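Peptidoglycan glycosyltransferase (PDB 5UY7) belongs to the penicillin-binding proteins, combining a dimerisation domain with a penicillin-binding domain of the beta-lactamase-like fold. Local coordinates at residues Pro274-Leu279 with Lys331-Met336; His284-Asn289 with Leu315-Val320. One frame throughout, in Å; residues are numbered along the deposited sequence.

Contact 1 (Pro274-Leu279 with Lys331-Met336); sequences PFTVSL and KIAMTM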
ATOM      1  N   PRO A 274       1.050  -7.377   0.998  1.00 14.27           N
ATOM      2  CA  PRO A 274       0.107  -7.830  -0.035  1.00 13.66           C
ATOM      3  C   PRO A 274       0.765  -8.172  -1.357  1.00 14.87           C
ATOM      4  O   PRO A 274       0.211  -8.990  -2.097  1.00 15.69           O
ATOM      5  CB  PRO A 274      -0.848  -6.641  -0.179  1.00 13.77           C
ATOM      6  CG  PRO A 274      -0.827  -6.023   1.169  1.00 13.83           C
ATOM      7  CD  PRO A 274       0.597  -6.100   1.594  1.00 14.60           C
ATOM      8  N   PHE A 275       1.911  -7.567  -1.689  1.00 15.68           N
ATOM      9  CA  PHE A 275       2.556  -7.896  -2.959  1.00 13.85           C
ATOM     10  C   PHE A 275       3.307  -9.213  -2.871  1.00 14.63           C
ATOM     11  O   PHE A 275       3.346  -9.973  -3.844  1.00 16.53           O
ATOM     12  CB  PHE A 275       3.492  -6.766  -3.403  1.00 14.82           C
ATOM     13  CG  PHE A 275       2.756  -5.512  -3.764  1.00 16.59           C
ATOM     14  CD1 PHE A 275       1.985  -5.460  -4.913  1.00 16.72           C
ATOM     15  CD2 PHE A 275       2.797  -4.400  -2.934  1.00 19.61           C
ATOM     16  CE1 PHE A 275       1.265  -4.316  -5.241  1.00 16.71           C
ATOM     17  CE2 PHE A 275       2.081  -3.250  -3.258  1.00 17.78           C
ATOM     18  CZ  PHE A 275       1.317  -3.212  -4.417  1.00 18.68           C
ATOM     19  N   THR A 276       3.920  -9.493  -1.719  1.00 14.84           N
ATOM     20  CA  THR A 276       4.507 -10.811  -1.494  1.00 14.72           C
ATOM     21  C   THR A 276       3.469 -11.901  -1.713  1.00 16.05           C
ATOM     22  O   THR A 276       3.714 -12.887  -2.422  1.00 15.92           O
ATOM     23  CB  THR A 276       5.060 -10.892  -0.071  1.00 15.78           C
ATOM     24  OG1 THR A 276       6.086  -9.905   0.094  1.00 16.84           O
ATOM     25  CG2 THR A 276       5.651 -12.270   0.201  1.00 17.70           C
ATOM     26  N   VAL A 277       2.286 -11.711  -1.119  1.00 14.86           N
ATOM     27  CA  VAL A 277       1.215 -12.687  -1.231  1.00 14.21           C
ATOM     28  C   VAL A 277       0.662 -12.705  -2.648  1.00 15.76           C
ATOM     29  O   VAL A 277       0.436 -13.782  -3.220  1.00 15.22           O
ATOM     30  CB  VAL A 277       0.123 -12.386  -0.188  1.00 13.70           C
ATOM     31  CG1 VAL A 277      -1.160 -13.136  -0.519  1.00 17.27           C
ATOM     32  CG2 VAL A 277       0.625 -12.745   1.200  1.00 15.60           C
ATOM     33  N   SER A 278       0.454 -11.524  -3.253  1.00 14.87           N
ATOM     34  CA  SER A 278      -0.036 -11.476  -4.631  1.00 15.00           C
ATOM     35  C   SER A 278       0.837 -12.311  -5.559  1.00 14.96           C
ATOM     36  O   SER A 278       0.332 -13.093  -6.375  1.00 15.84           O
ATOM     37  CB  SER A 278      -0.086 -10.032  -5.136  1.00 15.10           C
ATOM     38  OG  SER A 278      -1.076  -9.272  -4.470  1.00 15.43           O
ATOM     39  N   LEU A 279       2.157 -12.146  -5.462  1.00 13.36           N
ATOM     40  CA  LEU A 279       3.031 -12.862  -6.387  1.00 13.62           C
ATOM     41  C   LEU A 279       2.974 -14.367  -6.157  1.00 16.37           C
ATOM     42  O   LEU A 279       2.912 -15.138  -7.118  1.00 16.93           O
ATOM     43  CB  LEU A 279       4.471 -12.352  -6.258  1.00 15.83           C
ATOM     44  CG  LEU A 279       5.457 -12.979  -7.245  1.00 17.15           C
ATOM     45  CD1 LEU A 279       5.068 -12.690  -8.695  1.00 18.64           C
ATOM     46  CD2 LEU A 279       6.867 -12.480  -6.939  1.00 18.08           C
ATOM     47  N   LYS A 331       7.864 -16.882   5.001  1.00 18.51           N
ATOM     48  CA  LYS A 331       7.749 -18.267   4.553  1.00 17.56           C
ATOM     49  C   LYS A 331       7.118 -18.341   3.170  1.00 19.55           C
ATOM     50  O   LYS A 331       7.506 -19.183   2.348  1.00 21.07           O
ATOM     51  CB  LYS A 331       6.961 -19.093   5.573  1.00 19.12           C
ATOM     52  CG  LYS A 331       7.737 -19.286   6.884  1.00 21.17           C
ATOM     53  CD  LYS A 331       7.084 -20.319   7.768  1.00 23.73           C
ATOM     54  CE  LYS A 331       7.891 -20.533   9.032  1.00 28.88           C
ATOM     55  NZ  LYS A 331       7.411 -21.744   9.738  1.00 31.15           N
ATOM     56  N   ILE A 332       6.162 -17.453   2.890  1.00 18.43           N
ATOM     57  CA  ILE A 332       5.595 -17.372   1.549  1.00 16.10           C
ATOM     58  C   ILE A 332       6.654 -16.903   0.556  1.00 17.37           C
ATOM     59  O   ILE A 332       6.784 -17.455  -0.544  1.00 18.84           O
ATOM     60  CB  ILE A 332       4.362 -16.452   1.573  1.00 17.84           C
ATOM     61  CG1 ILE A 332       3.235 -17.125   2.360  1.00 17.10           C
ATOM     62  CG2 ILE A 332       3.917 -16.112   0.171  1.00 17.59           C
ATOM     63  CD1 ILE A 332       2.041 -16.172   2.634  1.00 16.66           C
ATOM     64  N   ALA A 333       7.457 -15.908   0.941  1.00 15.53           N
ATOM     65  CA  ALA A 333       8.519 -15.437   0.057  1.00 19.16           C
ATOM     66  C   ALA A 333       9.513 -16.540  -0.274  1.00 21.87           C
ATOM     67  O   ALA A 333      10.068 -16.559  -1.379  1.00 21.60           O
ATOM     68  CB  ALA A 333       9.255 -14.257   0.698  1.00 18.37           C
ATOM     69  N   MET A 334       9.757 -17.461   0.659  1.00 19.41           N
ATOM     70  CA  MET A 334      10.742 -18.509   0.412  1.00 20.39           C
ATOM     71  C   MET A 334      10.278 -19.541  -0.612  1.00 24.44           C
ATOM     72  O   MET A 334      11.096 -20.358  -1.046  1.00 27.92           O
ATOM     73  CB  MET A 334      11.117 -19.188   1.733  1.00 23.61           C
ATOM     74  CG  MET A 334      11.862 -18.271   2.703  1.00 28.85           C
ATOM     75  SD  MET A 334      13.456 -17.687   2.074  1.00 37.31           S
ATOM     76  CE  MET A 334      13.056 -16.015   1.594  1.00 25.88           C
ATOM     77  N   THR A 335       9.004 -19.517  -1.014  1.00 21.76           N
ATOM     78  CA  THR A 335       8.540 -20.331  -2.127  1.00 22.90           C
ATOM     79  C   THR A 335       8.893 -19.728  -3.476  1.00 23.06           C
ATOM     80  O   THR A 335       8.582 -20.335  -4.503  1.00 23.79           O
ATOM     81  CB  THR A 335       7.018 -20.545  -2.063  1.00 22.25           C
ATOM     82  OG1 THR A 335       6.341 -19.332  -2.410  1.00 21.66           O
ATOM     83  CG2 THR A 335       6.581 -20.986  -0.670  1.00 22.03           C
ATOM     84  N   MET A 336       9.533 -18.558  -3.503  1.00 21.16           N
ATOM     85  CA  MET A 336       9.821 -17.864  -4.749  1.00 21.16           C
ATOM     86  C   MET A 336      11.309 -17.571  -4.861  1.00 23.87           C
ATOM     87  O   MET A 336      12.055 -17.641  -3.882  1.00 23.78           O
ATOM     88  CB  MET A 336       8.989 -16.577  -4.841  1.00 19.01           C
ATOM     89  CG  MET A 336       7.498 -16.888  -4.810  1.00 19.37           C
ATOM     90  SD  MET A 336       6.486 -15.405  -4.851  1.00 19.43           S
ATOM     91  CE  MET A 336       6.709 -14.794  -3.187  1.00 18.19           C
TER

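Contact 2 (His284-Asn289 with Leu315-Val320); sequences HRVTPN and LTVGGV. With SO4 (sulfate ion), chain C.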
ATOM      1  N   HIS A 284       1.118 -19.479  -8.489  1.00 20.04           N
ATOM      2  CA  HIS A 284       0.497 -20.734  -8.072  1.00 22.68           C
ATOM      3  C   HIS A 284       1.313 -21.459  -7.005  1.00 24.01           C
ATOM      4  O   HIS A 284       1.166 -22.672  -6.832  1.00 27.54           O
ATOM      5  CB  HIS A 284       0.244 -21.656  -9.277  1.00 23.15           C
ATOM      6  CG  HIS A 284      -0.417 -20.964 -10.432  1.00 30.20           C
ATOM      7  ND1 HIS A 284      -1.684 -20.426 -10.350  1.00 39.03           N
ATOM      8  CD2 HIS A 284       0.018 -20.712 -11.691  1.00 43.32           C
ATOM      9  CE1 HIS A 284      -2.005 -19.879 -11.510  1.00 40.06           C
ATOM     10  NE2 HIS A 284      -0.990 -20.038 -12.340  1.00 41.43           N
ATOM     11  N   ARG A 285       2.167 -20.736  -6.267  1.00 18.95           N
ATOM     12  CA  ARG A 285       2.930 -21.365  -5.189  1.00 17.32           C
ATOM     13  C   ARG A 285       2.063 -21.636  -3.966  1.00 18.23           C
ATOM     14  O   ARG A 285       2.290 -22.617  -3.244  1.00 22.11           O
ATOM     15  CB  ARG A 285       4.121 -20.485  -4.788  1.00 18.79           C
ATOM     16  CG  ARG A 285       5.066 -20.147  -5.931  1.00 20.49           C
ATOM     17  CD  ARG A 285       5.895 -21.356  -6.393  1.00 21.86           C
ATOM     18  NE  ARG A 285       6.268 -21.165  -7.792  1.00 22.73           N
ATOM     19  CZ  ARG A 285       7.257 -20.372  -8.189  1.00 25.33           C
ATOM     20  NH1 ARG A 285       8.000 -19.747  -7.287  1.00 21.32           N
ATOM     21  NH2 ARG A 285       7.503 -20.199  -9.479  1.00 25.69           N
ATOM     22  N   VAL A 286       1.090 -20.769  -3.707  1.00 19.50           N
ATOM     23  CA  VAL A 286       0.141 -20.930  -2.616  1.00 17.41           C
ATOM     24  C   VAL A 286      -1.237 -20.573  -3.147  1.00 20.22           C
ATOM     25  O   VAL A 286      -1.383 -19.989  -4.224  1.00 18.34           O
ATOM     26  CB  VAL A 286       0.462 -20.044  -1.391  1.00 16.89           C
ATOM     27  CG1 VAL A 286       1.879 -20.281  -0.892  1.00 20.32           C
ATOM     28  CG2 VAL A 286       0.273 -18.567  -1.736  1.00 17.79           C
ATOM     29  N   THR A 287      -2.250 -20.912  -2.359  1.00 20.81           N
ATOM     30  CA  THR A 287      -3.625 -20.489  -2.593  1.00 20.30           C
ATOM     31  C   THR A 287      -4.079 -19.714  -1.365  1.00 17.92           C
ATOM     32  O   THR A 287      -3.389 -19.744  -0.336  1.00 19.19           O
ATOM     33  CB  THR A 287      -4.531 -21.691  -2.822  1.00 23.94           C
ATOM     34  OG1 THR A 287      -4.548 -22.482  -1.626  1.00 24.96           O
ATOM     35  CG2 THR A 287      -4.038 -22.509  -4.002  1.00 26.45           C
ATOM     36  N   PRO A 288      -5.228 -19.034  -1.403  1.00 17.61           N
ATOM     37  CA  PRO A 288      -5.633 -18.263  -0.218  1.00 16.55           C
ATOM     38  C   PRO A 288      -5.797 -19.102   1.036  1.00 17.72           C
ATOM     39  O   PRO A 288      -5.608 -18.582   2.145  1.00 18.81           O
ATOM     40  CB  PRO A 288      -6.961 -17.629  -0.653  1.00 18.04           C
ATOM     41  CG  PRO A 288      -6.840 -17.512  -2.145  1.00 18.76           C
ATOM     42  CD  PRO A 288      -6.105 -18.757  -2.559  1.00 23.17           C
ATOM     43  N   ASN A 289      -6.131 -20.387   0.913  1.00 17.63           N
ATOM     44  CA  ASN A 289      -6.327 -21.206   2.102  1.00 18.12           C
ATOM     45  C   ASN A 289      -5.155 -22.129   2.401  1.00 19.79           C
ATOM     46  O   ASN A 289      -5.279 -22.998   3.271  1.00 21.89           O
ATOM     47  CB  ASN A 289      -7.617 -22.016   1.982  1.00 23.39           C
ATOM     48  CG  ASN A 289      -8.838 -21.137   1.939  1.00 32.78           C
ATOM     49  OD1 ASN A 289      -9.672 -21.250   1.040  1.00 43.75           O
ATOM     50  ND2 ASN A 289      -8.940 -20.232   2.900  1.00 26.28           N
ATOM     51  N   LEU A 315      -1.744 -20.004  10.291  1.00 21.31           N
ATOM     52  CA  LEU A 315      -2.563 -19.047   9.566  1.00 18.50           C
ATOM     53  C   LEU A 315      -2.793 -19.549   8.148  1.00 20.55           C
ATOM     54  O   LEU A 315      -1.964 -20.272   7.589  1.00 24.63           O
ATOM     55  CB  LEU A 315      -1.897 -17.666   9.498  1.00 19.72           C
ATOM     56  CG  LEU A 315      -1.616 -16.964  10.827  1.00 19.24           C
ATOM     57  CD1 LEU A 315      -0.834 -15.674  10.601  1.00 17.95           C
ATOM     58  CD2 LEU A 315      -2.936 -16.702  11.545  1.00 23.71           C
ATOM     59  N   THR A 316      -3.919 -19.162   7.563  1.00 18.43           N
ATOM     60  CA  THR A 316      -3.991 -19.260   6.113  1.00 16.44           C
ATOM     61  C   THR A 316      -3.169 -18.136   5.501  1.00 17.84           C
ATOM     62  O   THR A 316      -2.761 -17.192   6.177  1.00 19.67           O
ATOM     63  CB  THR A 316      -5.427 -19.141   5.612  1.00 20.85           C
ATOM     64  OG1 THR A 316      -5.945 -17.863   6.017  1.00 20.26           O
ATOM     65  CG2 THR A 316      -6.304 -20.256   6.174  1.00 21.31           C
ATOM     66  N   VAL A 317      -2.944 -18.230   4.187  1.00 17.37           N
ATOM     67  CA  VAL A 317      -2.302 -17.126   3.478  1.00 14.63           C
ATOM     68  C   VAL A 317      -3.096 -15.842   3.678  1.00 16.34           C
ATOM     69  O   VAL A 317      -2.522 -14.773   3.906  1.00 16.77           O
ATOM     70  CB  VAL A 317      -2.141 -17.485   1.989  1.00 16.57           C
ATOM     71  CG1 VAL A 317      -1.816 -16.233   1.158  1.00 15.95           C
ATOM     72  CG2 VAL A 317      -1.051 -18.529   1.830  1.00 17.48           C
ATOM     73  N   GLY A 318      -4.428 -15.929   3.642  1.00 17.99           N
ATOM     74  CA  GLY A 318      -5.234 -14.756   3.950  1.00 18.62           C
ATOM     75  C   GLY A 318      -4.990 -14.251   5.360  1.00 20.58           C
ATOM     76  O   GLY A 318      -4.892 -13.039   5.591  1.00 19.95           O
ATOM     77  N   GLY A 319      -4.858 -15.178   6.314  1.00 17.48           N
ATOM     78  CA  GLY A 319      -4.561 -14.793   7.687  1.00 18.27           C
ATOM     79  C   GLY A 319      -3.214 -14.116   7.839  1.00 19.98           C
ATOM     80  O   GLY A 319      -3.033 -13.275   8.725  1.00 19.88           O
ATOM     81  N   VAL A 320      -2.252 -14.464   6.981  1.00 17.06           N
ATOM     82  CA  VAL A 320      -0.950 -13.800   7.019  1.00 16.49           C
ATOM     83  C   VAL A 320      -1.101 -12.314   6.721  1.00 17.77           C
ATOM     84  O   VAL A 320      -0.449 -11.474   7.350  1.00 18.59           O
ATOM     85  CB  VAL A 320       0.037 -14.490   6.055  1.00 16.66           C
ATOM     86  CG1 VAL A 320       1.270 -13.625   5.823  1.00 20.32           C
ATOM     87  CG2 VAL A 320       0.437 -15.847   6.610  1.00 19.49           C
TER
HETATM   88  S   SO4 C 702      -7.967 -23.010  -1.732  1.00 42.89           S
HETATM   89  O1  SO4 C 702      -8.268 -23.021  -3.160  1.00 54.08           O
HETATM   90  O2  SO4 C 702      -9.129 -23.464  -0.970  1.00 44.71           O
HETATM   91  O3  SO4 C 702      -7.638 -21.645  -1.324  1.00 46.74           O
HETATM   92  O4  SO4 C 702      -6.837 -23.900  -1.470  1.00 47.07           O

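Contact 1 (Pro274-Leu279 with Lys331-Met336)
The sulfur of Met336 lies against the side chain of Leu279, 3.6 Å from both Leu279 CG and Leu279 CD2. Leu279 CG is anti to the backbone N (chi1 -177°), which sets CG and CD2 against the sulfur. A second apolar pair joins Val277 CG2 to Ile332 CD1 at 4.0 Å, the two branched chains passing at a slant. To one side of these pairs, the methyl of Thr276 faces Ala333, with Thr276 CG2 4.1 Å from Ala333 CB. All of this is buried packing between helix 273-282 on one side and helix 326-333 with the turn after it on the other, within the helical part of the penicillin-binding domain; helix 273-282 opens on Lys273, with Ser270 just ahead of it, probably the SxxK motif of this family. Helix 338-347 adds Met341 beside both Leu279 and Ala333.

A methyl group also approaches a backbone oxygen. The bend of the Met336 chain at its thioether (chi3 -74°) brings Met336 CE to 3.6 Å from Thr276 O.

Thr276 OG1 bonds Ser381 O, while Thr335 OG1 donates in the carbonyl plane to Ile332 O at 2.7 Å. Thr335 N reaches that same oxygen, so two donors grip it; the type I turn that follows, Ala333-Met336, is closed by Met336 N on Ala333 O.

Contact 2 (His284-Asn289 with Leu315-Val320)
The flat peptide group joining Pro288 to Asn289 has the first turn of helix 317-323 at its oxygen end and a sulfate ion at its N-H. Val317 CB stands over one face, 3.6 Å from Pro288 O, whereas Thr316 CB lies nearly level with the plane beyond that oxygen, at 3.5 Å. The site is a strand-to-helix junction: strand 314-316, paired antiparallel with strand 291-293, runs straight into the helix, and the loop after helix 273-282 crosses its start. Gly318 N donates to Pro288 O at 3.3 Å, in the carbonyl plane and on a lone pair, with an N-H angle of 160°. A first-turn N-H thus finds its acceptor in the loop. From the other end of the peptide, Asn289 N donates to sulfate O3 at 3.0 Å, and Thr287 OG1 bonds sulfate O4 at 2.7 Å; the ion probably comes from the crystallisation liquor.

On the buried side Val317 CG2 rests 3.8 Å from Val286 CG2, with Leu281 of helix 273-282 against Val286 and Met437 of helix 428-442 against Val317. Thr316 is the N-cap: its hydroxyl, placed between backbone N and carbonyl carbon (chi1 60°), accepts from Gly319 N, with Gly319 N to Thr316 OG1 measuring 2.9 Å.

In the fold
From the N terminus, the chain passes through helix 273-282, the first side of contact 1, and leaves it into the loop 284-289, the first side of contact 2. It then forms the small strands between, returns through strand 314-316 into helix 317-323, closing contact 2 over 25 intervening residues, and continues into helix 326-333, where contact 1 closes a loop of 51. Contact 2 is therefore nested inside contact 1. The two also touch: Val317 packs on both Val277 and Ile332, and Arg285 NH1 probably bonds Thr335 O. Together they fasten the two successive helices and the two-stranded sheet to helix 273-282 and the loop beyond it.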